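Long-range contacts in purine nucleoside phosphorylase (Anopheles gambiae, PDB 2P4S), which catalyses the phosphorolysis of inosine, guanosine and their 2'-deoxy forms to free purine base and pentose 1-phosphate in purine salvage: residues S118-Q126 / V346-G357; N200-V211 / F323-M332. All coordinates share one frame; numbering follows the deposited sequence.

Contact 1: S118-Q126 / V346-G357; sequences SGLGTLAEQ and VGVGKNREKTLG. With DIH (7-[[(3R,4R)-3-(hydroxymethyl)-4-oxidanyl-pyrrolidin-1-ium-1-yl]methyl]-3,5-dihydropyrrolo[3,2-d]pyrimidin-4-one), chain F; PO4 (phosphate ion), chain D.
Gly119, Glu353 and Thr122 have the most surface buried in the interface between two segments: 118-126, the glycine-rich phosphate-binding loop that follows strand 112-116, and the segment 346-357, where helix 342-350 gives way to helix 353-370. The meeting illustrates how a ligand loop can be seated through its backbone. Gly119, with a positive phi of 88°, has no side chain to hold the helix off, and its CA lies 3.9 Å from Val346 CA. Its carbonyl then points at a second glycine, the CA of Gly349 standing 3.2 Å from Gly119 O in a CA-H...O contact. Beside this pair a water donates to Ser118 O and accepts a weak bond from Gly349 N. Away from the helix, Ser118 N gives a nearly straight hydrogen bond to the phosphate, 2.6 Å from its O1.

Further on, Thr122 and Glu353 cross at about a right angle. Glu353 CG sits between the backbone N and the carbonyl carbon (chi1 70°), which sends the extended chain across the threonine. Thr122 OG1 rests 3.1 Å from Glu353 CB, while the methyl CG2 of Thr122 lies 3.4 Å from Glu353 OE1; the two meet by van der Waals contact where they cross. Leu120 and Leu356 also cross nearly perpendicularly, their CD2 methyls 3.7 Å apart, and Leu123 CD2 lies against the backbone of Leu356 and Gly357. The start of the second helix is held by Gln126, whose NE2 donates to Glu353 O at 3.0 Å. This donor stands 53° above the carbonyl plane, and from the opposite face the same oxygen receives the helical N-H of Gly357.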
loop_
_atom_site.group_PDB
_atom_site.type_symbol
_atom_site.label_atom_id
_atom_site.label_comp_id
_atom_site.label_asym_id
_atom_site.label_seq_id
_atom_site.Cartn_x
_atom_site.Cartn_y
_atom_site.Cartn_z
ATOM N N SER A 118 -19.665 -7.132 11.009
ATOM C CA SER A 118 -20.937 -6.954 10.278
ATOM C C SER A 118 -21.820 -8.197 10.333
ATOM O O SER A 118 -21.425 -9.267 9.832
ATOM C CB SER A 118 -20.697 -6.504 8.833
ATOM O OG SER A 118 -20.162 -5.188 8.809
ATOM N N GLY A 119 -23.005 -8.065 10.944
ATOM C CA GLY A 119 -23.911 -9.212 11.138
ATOM C C GLY A 119 -23.713 -10.031 12.398
ATOM O O GLY A 119 -24.454 -10.980 12.635
ATOM N N LEU A 120 -22.739 -9.650 13.221
ATOM C CA LEU A 120 -22.373 -10.396 14.414
ATOM C C LEU A 120 -22.722 -9.701 15.758
ATOM O O LEU A 120 -22.439 -10.227 16.851
ATOM C CB LEU A 120 -20.881 -10.761 14.335
ATOM C CG LEU A 120 -20.487 -11.731 13.190
ATOM C CD1 LEU A 120 -19.270 -11.248 12.435
ATOM C CD2 LEU A 120 -20.217 -13.132 13.757
ATOM N N GLY A 121 -23.364 -8.538 15.661
ATOM C CA GLY A 121 -23.707 -7.721 16.822
ATOM C C GLY A 121 -24.614 -8.373 17.850
ATOM O O GLY A 121 -24.539 -8.058 19.030
ATOM N N THR A 122 -25.453 -9.306 17.414
ATOM C CA THR A 122 -26.304 -10.055 18.336
ATOM C C THR A 122 -25.527 -10.919 19.326
ATOM O O THR A 122 -26.107 -11.404 20.306
ATOM C CB THR A 122 -27.369 -10.936 17.598
ATOM O OG1 THR A 122 -26.717 -11.976 16.837
ATOM C CG2 THR A 122 -28.286 -10.070 16.698
ATOM N N LEU A 123 -24.231 -11.109 19.110
ATOM C CA LEU A 123 -23.432 -11.785 20.130
ATOM C C LEU A 123 -23.523 -11.057 21.481
ATOM O O LEU A 123 -23.596 -11.709 22.541
ATOM C CB LEU A 123 -21.965 -11.907 19.708
ATOM C CG LEU A 123 -21.561 -12.982 18.683
ATOM C CD1 LEU A 123 -20.127 -12.711 18.203
ATOM C CD2 LEU A 123 -21.711 -14.415 19.214
ATOM N N ALA A 124 -23.484 -9.716 21.439
ATOM C CA ALA A 124 -23.567 -8.887 22.652
ATOM C C ALA A 124 -24.934 -8.996 23.354
ATOM O O ALA A 124 -25.029 -8.834 24.570
ATOM C CB ALA A 124 -23.246 -7.452 22.335
ATOM N N GLU A 125 -25.980 -9.272 22.587
ATOM C CA GLU A 125 -27.340 -9.470 23.118
ATOM C C GLU A 125 -27.553 -10.773 23.904
ATOM O O GLU A 125 -28.549 -10.944 24.597
ATOM C CB GLU A 125 -28.362 -9.390 21.982
ATOM C CG GLU A 125 -28.534 -8.000 21.400
ATOM C CD GLU A 125 -29.517 -8.004 20.252
ATOM O OE1 GLU A 125 -30.207 -9.044 20.070
ATOM O OE2 GLU A 125 -29.606 -6.981 19.524
ATOM N N GLN A 126 -26.617 -11.695 23.807
ATOM C CA GLN A 126 -26.764 -12.945 24.526
ATOM C C GLN A 126 -26.093 -12.878 25.873
ATOM O O GLN A 126 -26.151 -13.832 26.618
ATOM C CB GLN A 126 -26.204 -14.091 23.687
ATOM C CG GLN A 126 -26.952 -14.152 22.391
ATOM C CD GLN A 126 -26.696 -15.396 21.623
ATOM O OE1 GLN A 126 -26.343 -16.440 22.198
ATOM N NE2 GLN A 126 -26.883 -15.313 20.295
ATOM N N VAL A 346 -25.278 -8.240 6.349
ATOM C CA VAL A 346 -25.617 -8.176 7.749
ATOM C C VAL A 346 -26.690 -9.230 8.024
ATOM O O VAL A 346 -26.610 -9.912 9.019
ATOM C CB VAL A 346 -26.079 -6.723 8.152
ATOM C CG1 VAL A 346 -26.555 -6.643 9.605
ATOM C CG2 VAL A 346 -24.934 -5.726 7.888
ATOM N N GLY A 347 -27.654 -9.382 7.107
ATOM C CA GLY A 347 -28.685 -10.433 7.195
ATOM C C GLY A 347 -28.208 -11.879 7.334
ATOM O O GLY A 347 -28.872 -12.698 7.967
ATOM N N VAL A 348 -27.074 -12.216 6.728
ATOM C CA VAL A 348 -26.528 -13.576 6.791
ATOM C C VAL A 348 -26.192 -13.941 8.272
ATOM O O VAL A 348 -26.529 -15.049 8.749
ATOM C CB VAL A 348 -25.293 -13.722 5.845
ATOM C CG1 VAL A 348 -24.577 -15.074 6.024
ATOM C CG2 VAL A 348 -25.694 -13.525 4.387
ATOM N N GLY A 349 -25.545 -13.021 8.981
ATOM C CA GLY A 349 -25.285 -13.186 10.401
ATOM C C GLY A 349 -26.486 -13.179 11.328
ATOM O O GLY A 349 -26.536 -13.996 12.260
ATOM N N LYS A 350 -27.440 -12.259 11.084
ATOM C CA LYS A 350 -28.712 -12.182 11.818
ATOM C C LYS A 350 -29.448 -13.486 11.690
ATOM O O LYS A 350 -29.998 -13.972 12.672
ATOM C CB LYS A 350 -29.649 -11.083 11.291
ATOM C CG LYS A 350 -29.004 -9.700 11.148
ATOM C CD LYS A 350 -29.977 -8.626 10.522
ATOM C CE LYS A 350 -30.467 -7.645 11.602
ATOM N NZ LYS A 350 -29.289 -6.987 12.290
ATOM N N ASN A 351 -29.463 -14.039 10.478
ATOM C CA ASN A 351 -30.077 -15.347 10.236
ATOM C C ASN A 351 -29.358 -16.537 10.920
ATOM O O ASN A 351 -29.878 -17.656 10.912
ATOM C CB ASN A 351 -30.283 -15.617 8.721
ATOM C CG ASN A 351 -31.262 -14.620 8.067
ATOM O OD1 ASN A 351 -32.149 -14.062 8.725
ATOM N ND2 ASN A 351 -31.077 -14.377 6.770
ATOM N N ARG A 352 -28.176 -16.288 11.494
ATOM C CA ARG A 352 -27.381 -17.325 12.174
ATOM C C ARG A 352 -27.020 -17.007 13.624
ATOM O O ARG A 352 -26.073 -17.568 14.180
ATOM C CB ARG A 352 -26.129 -17.636 11.365
ATOM C CG ARG A 352 -26.445 -18.498 10.214
ATOM C CD ARG A 352 -25.498 -18.253 9.067
ATOM N NE ARG A 352 -26.240 -18.165 7.790
ATOM C CZ ARG A 352 -26.386 -19.185 6.966
ATOM N NH1 ARG A 352 -25.846 -20.362 7.285
ATOM N NH2 ARG A 352 -27.045 -19.042 5.833
ATOM N N GLU A 353 -27.795 -16.138 14.254
ATOM C CA GLU A 353 -27.425 -15.642 15.579
ATOM C C GLU A 353 -27.373 -16.730 16.675
ATOM O O GLU A 353 -26.541 -16.663 17.596
ATOM C CB GLU A 353 -28.325 -14.441 15.993
ATOM C CG GLU A 353 -29.760 -14.805 16.287
ATOM C CD GLU A 353 -30.653 -13.587 16.613
ATOM O OE1 GLU A 353 -30.261 -12.741 17.474
ATOM O OE2 GLU A 353 -31.760 -13.519 16.010
ATOM N N LYS A 354 -28.269 -17.716 16.574
ATOM C CA LYS A 354 -28.316 -18.791 17.552
ATOM C C LYS A 354 -26.999 -19.595 17.465
ATOM O O LYS A 354 -26.280 -19.735 18.449
ATOM C CB LYS A 354 -29.574 -19.635 17.302
ATOM C CG LYS A 354 -29.995 -20.555 18.434
ATOM C CD LYS A 354 -31.552 -20.585 18.525
ATOM C CE LYS A 354 -32.126 -21.992 18.907
ATOM N NZ LYS A 354 -31.882 -22.376 20.342
ATOM N N THR A 355 -26.680 -20.069 16.269
ATOM C CA THR A 355 -25.437 -20.801 15.987
ATOM C C THR A 355 -24.138 -20.033 16.360
ATOM O O THR A 355 -23.252 -20.564 17.059
ATOM C CB THR A 355 -25.388 -21.166 14.456
ATOM O OG1 THR A 355 -26.577 -21.878 14.107
ATOM C CG2 THR A 355 -24.186 -22.021 14.114
ATOM N N LEU A 356 -24.037 -18.798 15.866
ATOM C CA LEU A 356 -22.907 -17.937 16.161
ATOM C C LEU A 356 -22.707 -17.780 17.661
ATOM O O LEU A 356 -21.584 -17.873 18.145
ATOM C CB LEU A 356 -23.073 -16.573 15.477
ATOM C CG LEU A 356 -23.057 -16.544 13.918
ATOM C CD1 LEU A 356 -23.797 -15.294 13.385
ATOM C CD2 LEU A 356 -21.660 -16.569 13.370
ATOM N N GLY A 357 -23.807 -17.614 18.395
ATOM C CA GLY A 357 -23.748 -17.411 19.858
ATOM C C GLY A 357 -23.284 -18.660 20.595
ATOM O O GLY A 357 -22.401 -18.602 21.453
HETATM O "O5'" DIH F . -20.804 -4.758 3.624
HETATM C "C5'" DIH F . -19.581 -4.003 3.742
HETATM C "C4'" DIH F . -19.014 -4.313 5.106
HETATM C "C6'" DIH F . -18.867 -5.836 5.324
HETATM C "C3'" DIH F . -17.636 -3.705 5.245
HETATM O "O3'" DIH F . -17.460 -3.311 6.608
HETATM C "C2'" DIH F . -16.700 -4.869 4.975
HETATM N "N1'" DIH F . -17.416 -6.012 5.623
HETATM C C10 DIH F . -16.772 -7.287 5.275
HETATM C C9 DIH F . -17.051 -7.892 3.916
HETATM C C8 DIH F . -18.123 -8.774 3.614
HETATM N N7 DIH F . -18.029 -9.133 2.304
HETATM C C5 DIH F . -16.949 -8.528 1.742
HETATM C C6 DIH F . -16.308 -8.575 0.397
HETATM O O6 DIH F . -16.804 -9.277 -0.578
HETATM N N1 DIH F . -15.191 -7.830 0.260
HETATM C C2 DIH F . -14.653 -7.071 1.263
HETATM N N3 DIH F . -15.183 -7.031 2.495
HETATM C C4 DIH F . -16.324 -7.760 2.738
HETATM P P PO4 D . -16.676 -6.168 9.353
HETATM O O1 PO4 D . -17.389 -7.434 9.704
HETATM O O2 PO4 D . -16.698 -5.257 10.581
HETATM O O3 PO4 D . -15.253 -6.368 8.983
HETATM O O4 PO4 D . -17.390 -5.550 8.189
HETATM O O HOH W 1 -23.289 -11.293 8.674
#

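Contact 2: N200-V211 / F323-M332; sequences NAAGGANPKYRV and FSLITNMCTM. With DIH (7-[[(3R,4R)-3-(hydroxymethyl)-4-oxidanyl-pyrrolidin-1-ium-1-yl]methyl]-3,5-dihydropyrrolo[3,2-d]pyrimidin-4-one), chain F; PO4 (phosphate ion), chain D.
Asn200-Gly204 and Phe323-Thr327 run as parallel strands, twisted 53° against each other, and a ladder of six backbone hydrogen bonds from Asn200 N to Cys330 N continues past the corner at Asn328. Inside the ladder Thr327 N reaches Ala202 O at 2.9 Å, nearly in line with the carbonyl.

The two faces of the sheet do different work. Ile326 is buried on one of them, its CG2 against Arg210 O and its CD1 3.9 Å from Tyr209 CD2, where the two side chains cross at about a right angle; Asn206 CB covers the centre of one face of that ring. Met329, bent at both chi2 and chi3, curls its methyl back into the turn at 206-209, with CE 3.2 Å from Tyr209 O. Val211 CG2 closes over the corner itself, 3.7 Å from Asn328 CA.

Ala201 and Asn328 look to the ligand side. Ala201 N donates to phosphate O1 at 2.8 Å, and Ala201 CB packs on the Thr327 methyl. The amide of Asn328 reaches the 9-deazahypoxanthine with both its polar atoms: OD1 accepts from DIH N7 at 2.8 Å and ND2 donates to DIH O6 at 2.9 Å, both bonds being nearly straight. Thr327 OG1 also donates to Asn328 OD1, in its carbonyl plane, which, with the two ligand bonds, is consistent with OD1 being the acceptor end. ND2 donating to O6 suits a 6-oxopurine and probably contributes to the lack of activity on adenosine, while OD1 at N7-H is consistent with stabilisation of an N7-protonated leaving base.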
loop_
_atom_site.group_PDB
_atom_site.type_symbol
_atom_site.label_atom_id
_atom_site.label_comp_id
_atom_site.label_asym_id
_atom_site.label_seq_id
_atom_site.Cartn_x
_atom_site.Cartn_y
_atom_site.Cartn_z
ATOM N N ASN A 200 -15.527 -11.153 11.999
ATOM C CA ASN A 200 -15.898 -10.210 10.955
ATOM C C ASN A 200 -16.777 -10.925 9.953
ATOM O O ASN A 200 -16.921 -12.164 10.035
ATOM C CB ASN A 200 -14.636 -9.608 10.298
ATOM C CG ASN A 200 -13.744 -10.660 9.694
ATOM O OD1 ASN A 200 -14.161 -11.431 8.825
ATOM N ND2 ASN A 200 -12.519 -10.713 10.150
ATOM N N ALA A 201 -17.374 -10.153 9.037
ATOM C CA ALA A 201 -17.892 -10.680 7.785
ATOM C C ALA A 201 -16.795 -10.681 6.695
ATOM O O ALA A 201 -15.886 -9.847 6.724
ATOM C CB ALA A 201 -19.110 -9.838 7.317
ATOM N N ALA A 202 -16.880 -11.596 5.726
ATOM C CA ALA A 202 -15.940 -11.584 4.576
ATOM C C ALA A 202 -16.554 -12.156 3.304
ATOM O O ALA A 202 -17.567 -12.909 3.343
ATOM C CB ALA A 202 -14.610 -12.313 4.895
ATOM N N GLY A 203 -15.941 -11.771 2.186
ATOM C CA GLY A 203 -16.278 -12.350 0.883
ATOM C C GLY A 203 -15.467 -13.628 0.757
ATOM O O GLY A 203 -14.273 -13.644 1.100
ATOM N N GLY A 204 -16.108 -14.702 0.290
ATOM C CA GLY A 204 -15.391 -15.977 0.053
ATOM C C GLY A 204 -14.652 -15.892 -1.282
ATOM O O GLY A 204 -15.299 -15.853 -2.344
ATOM N N ALA A 205 -13.318 -15.796 -1.232
ATOM C CA ALA A 205 -12.498 -15.807 -2.462
ATOM C C ALA A 205 -12.197 -17.253 -2.859
ATOM O O ALA A 205 -11.980 -17.551 -4.015
ATOM C CB ALA A 205 -11.184 -14.992 -2.282
ATOM N N ASN A 206 -12.176 -18.139 -1.879
ATOM C CA ASN A 206 -12.032 -19.569 -2.120
ATOM C C ASN A 206 -13.364 -20.131 -2.709
ATOM O O ASN A 206 -14.403 -20.097 -2.064
ATOM C CB ASN A 206 -11.616 -20.260 -0.819
ATOM C CG ASN A 206 -11.274 -21.723 -1.017
ATOM O OD1 ASN A 206 -11.964 -22.451 -1.731
ATOM N ND2 ASN A 206 -10.221 -22.159 -0.375
ATOM N N PRO A 207 -13.349 -20.605 -3.973
ATOM C CA PRO A 207 -14.659 -21.024 -4.553
ATOM C C PRO A 207 -15.330 -22.287 -3.954
ATOM O O PRO A 207 -16.448 -22.608 -4.350
ATOM C CB PRO A 207 -14.357 -21.216 -6.049
ATOM C CG PRO A 207 -12.883 -21.440 -6.147
ATOM C CD PRO A 207 -12.235 -20.716 -4.942
ATOM N N LYS A 208 -14.679 -22.962 -3.001
ATOM C CA LYS A 208 -15.288 -24.123 -2.338
ATOM C C LYS A 208 -16.067 -23.714 -1.121
ATOM O O LYS A 208 -16.898 -24.492 -0.647
ATOM C CB LYS A 208 -14.252 -25.224 -2.066
ATOM C CG LYS A 208 -13.708 -25.651 -3.450
ATOM C CD LYS A 208 -13.185 -27.062 -3.546
ATOM C CE LYS A 208 -11.657 -27.174 -3.354
ATOM N NZ LYS A 208 -11.203 -28.558 -3.773
ATOM N N TYR A 209 -15.836 -22.477 -0.658
ATOM C CA TYR A 209 -16.636 -21.902 0.440
ATOM C C TYR A 209 -18.088 -21.659 0.001
ATOM O O TYR A 209 -18.379 -21.541 -1.182
ATOM C CB TYR A 209 -16.015 -20.606 0.956
ATOM C CG TYR A 209 -14.688 -20.753 1.643
ATOM C CD1 TYR A 209 -13.973 -21.977 1.637
ATOM C CD2 TYR A 209 -14.109 -19.644 2.300
ATOM C CE1 TYR A 209 -12.725 -22.082 2.272
ATOM C CE2 TYR A 209 -12.912 -19.746 2.937
ATOM C CZ TYR A 209 -12.211 -20.953 2.920
ATOM O OH TYR A 209 -11.005 -20.997 3.550
ATOM N N ARG A 210 -18.993 -21.609 0.977
ATOM C CA ARG A 210 -20.400 -21.320 0.764
ATOM C C ARG A 210 -20.832 -20.165 1.687
ATOM O O ARG A 210 -20.304 -19.997 2.795
ATOM C CB ARG A 210 -21.262 -22.580 1.034
ATOM C CG ARG A 210 -20.983 -23.724 0.043
ATOM C CD ARG A 210 -21.722 -25.005 0.463
ATOM N NE ARG A 210 -21.425 -26.167 -0.397
ATOM C CZ ARG A 210 -21.968 -26.356 -1.604
ATOM N NH1 ARG A 210 -22.828 -25.458 -2.104
ATOM N NH2 ARG A 210 -21.652 -27.437 -2.325
ATOM N N VAL A 211 -21.800 -19.377 1.233
ATOM C CA VAL A 211 -22.355 -18.303 2.048
ATOM C C VAL A 211 -22.880 -18.914 3.337
ATOM O O VAL A 211 -23.603 -19.930 3.301
ATOM C CB VAL A 211 -23.529 -17.571 1.299
ATOM C CG1 VAL A 211 -24.326 -16.670 2.264
ATOM C CG2 VAL A 211 -22.985 -16.775 0.079
ATOM N N PHE A 323 -12.489 -15.444 13.462
ATOM C CA PHE A 323 -13.157 -16.047 12.313
ATOM C C PHE A 323 -13.898 -15.044 11.451
ATOM O O PHE A 323 -14.292 -13.986 11.928
ATOM C CB PHE A 323 -14.109 -17.177 12.714
ATOM C CG PHE A 323 -15.231 -16.760 13.612
ATOM C CD1 PHE A 323 -16.439 -16.319 13.080
ATOM C CD2 PHE A 323 -15.112 -16.867 14.992
ATOM C CE1 PHE A 323 -17.484 -15.982 13.885
ATOM C CE2 PHE A 323 -16.173 -16.519 15.812
ATOM C CZ PHE A 323 -17.365 -16.090 15.251
ATOM N N SER A 324 -14.095 -15.436 10.188
ATOM C CA SER A 324 -14.922 -14.734 9.220
ATOM C C SER A 324 -16.216 -15.538 8.989
ATOM O O SER A 324 -16.165 -16.752 8.691
ATOM C CB SER A 324 -14.191 -14.644 7.874
ATOM O OG SER A 324 -13.000 -13.879 7.904
ATOM N N LEU A 325 -17.366 -14.862 9.089
ATOM C CA LEU A 325 -18.588 -15.370 8.487
ATOM C C LEU A 325 -18.549 -14.978 6.993
ATOM O O LEU A 325 -18.434 -13.786 6.666
ATOM C CB LEU A 325 -19.821 -14.755 9.167
ATOM C CG LEU A 325 -21.201 -15.221 8.689
ATOM C CD1 LEU A 325 -21.464 -16.731 8.962
ATOM C CD2 LEU A 325 -22.249 -14.366 9.393
ATOM N N ILE A 326 -18.651 -15.988 6.107
ATOM C CA ILE A 326 -18.648 -15.781 4.675
ATOM C C ILE A 326 -20.045 -15.311 4.295
ATOM O O ILE A 326 -20.994 -16.055 4.391
ATOM C CB ILE A 326 -18.282 -17.107 3.920
ATOM C CG1 ILE A 326 -16.913 -17.632 4.372
ATOM C CG2 ILE A 326 -18.404 -16.942 2.402
ATOM C CD1 ILE A 326 -15.693 -16.641 4.140
ATOM N N THR A 327 -20.185 -14.052 3.869
ATOM C CA THR A 327 -21.516 -13.430 3.781
ATOM C C THR A 327 -21.936 -13.333 2.332
ATOM O O THR A 327 -23.056 -12.975 2.019
ATOM C CB THR A 327 -21.527 -12.032 4.443
ATOM O OG1 THR A 327 -20.386 -11.276 3.992
ATOM C CG2 THR A 327 -21.450 -12.176 5.952
ATOM N N ASN A 328 -21.015 -13.672 1.447
ATOM C CA ASN A 328 -21.190 -13.506 0.036
ATOM C C ASN A 328 -19.974 -14.107 -0.588
ATOM O O ASN A 328 -18.890 -14.122 0.023
ATOM C CB ASN A 328 -21.315 -12.022 -0.394
ATOM C CG ASN A 328 -20.098 -11.177 0.016
ATOM O OD1 ASN A 328 -19.877 -10.906 1.233
ATOM N ND2 ASN A 328 -19.313 -10.742 -0.986
ATOM N N MET A 329 -20.163 -14.600 -1.806
ATOM C CA MET A 329 -19.071 -15.122 -2.592
ATOM C C MET A 329 -18.482 -13.944 -3.343
ATOM O O MET A 329 -19.216 -13.059 -3.776
ATOM C CB MET A 329 -19.569 -16.243 -3.557
ATOM C CG MET A 329 -20.030 -17.549 -2.846
ATOM S SD MET A 329 -18.898 -18.089 -1.514
ATOM C CE MET A 329 -17.489 -18.689 -2.453
ATOM N N CYS A 330 -17.157 -13.898 -3.443
ATOM C CA CYS A 330 -16.504 -12.883 -4.272
ATOM C C CYS A 330 -16.871 -13.160 -5.740
ATOM O O CYS A 330 -17.001 -14.329 -6.143
ATOM C CB CYS A 330 -14.994 -12.968 -4.112
ATOM S SG CYS A 330 -14.436 -12.448 -2.519
ATOM N N THR A 331 -17.012 -12.095 -6.528
ATOM C CA THR A 331 -17.256 -12.232 -7.958
ATOM C C THR A 331 -16.040 -12.791 -8.704
ATOM O O THR A 331 -14.958 -12.189 -8.725
ATOM C CB THR A 331 -17.696 -10.899 -8.612
ATOM O OG1 THR A 331 -18.712 -10.281 -7.802
ATOM C CG2 THR A 331 -18.270 -11.163 -10.050
ATOM N N MET A 332 -16.240 -13.918 -9.371
ATOM C CA MET A 332 -15.091 -14.592 -9.964
ATOM C C MET A 332 -15.050 -14.665 -11.507
ATOM O O MET A 332 -14.147 -15.241 -12.094
ATOM C CB MET A 332 -14.942 -15.946 -9.282
ATOM C CG MET A 332 -14.360 -15.735 -7.867
ATOM S SD MET A 332 -14.683 -17.244 -7.104
ATOM C CE MET A 332 -15.002 -16.917 -5.332
HETATM O "O5'" DIH F . -20.804 -4.758 3.624
HETATM C "C5'" DIH F . -19.581 -4.003 3.742
HETATM C "C4'" DIH F . -19.014 -4.313 5.106
HETATM C "C6'" DIH F . -18.867 -5.836 5.324
HETATM C "C3'" DIH F . -17.636 -3.705 5.245
HETATM O "O3'" DIH F . -17.460 -3.311 6.608
HETATM C "C2'" DIH F . -16.700 -4.869 4.975
HETATM N "N1'" DIH F . -17.416 -6.012 5.623
HETATM C C10 DIH F . -16.772 -7.287 5.275
HETATM C C9 DIH F . -17.051 -7.892 3.916
HETATM C C8 DIH F . -18.123 -8.774 3.614
HETATM N N7 DIH F . -18.029 -9.133 2.304
HETATM C C5 DIH F . -16.949 -8.528 1.742
HETATM C C6 DIH F . -16.308 -8.575 0.397
HETATM O O6 DIH F . -16.804 -9.277 -0.578
HETATM N N1 DIH F . -15.191 -7.830 0.260
HETATM C C2 DIH F . -14.653 -7.071 1.263
HETATM N N3 DIH F . -15.183 -7.031 2.495
HETATM C C4 DIH F . -16.324 -7.760 2.738
HETATM P P PO4 D . -16.676 -6.168 9.353
HETATM O O1 PO4 D . -17.389 -7.434 9.704
HETATM O O2 PO4 D . -16.698 -5.257 10.581
HETATM O O3 PO4 D . -15.253 -6.368 8.983
HETATM O O4 PO4 D . -17.390 -5.550 8.189
#

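Contacts 1 and 2, with centres about 16 Å apart, meet around one active site. Ser118 N from contact 1 and Ala201 N from contact 2 converge on the same phosphate oxygen, while Arg169 and Ser305 bind the ion from elsewhere; Asn328 of 323-332 binds the inhibitor's base, and Glu286, Tyr173 and His342 also hydrogen-bond the inhibitor. The parts also pack directly: Leu120 CD1 lies 3.5 Å from Asn200 O, Gly349 CA is 3.4 Å from Leu325 CD2, and Val348 CG2 is 3.6 Å from Thr327 O. Helix 342-350, next after strand 319-329 in the chain, folds back so that it packs against both the phosphate loop and the strand leading to Asn328.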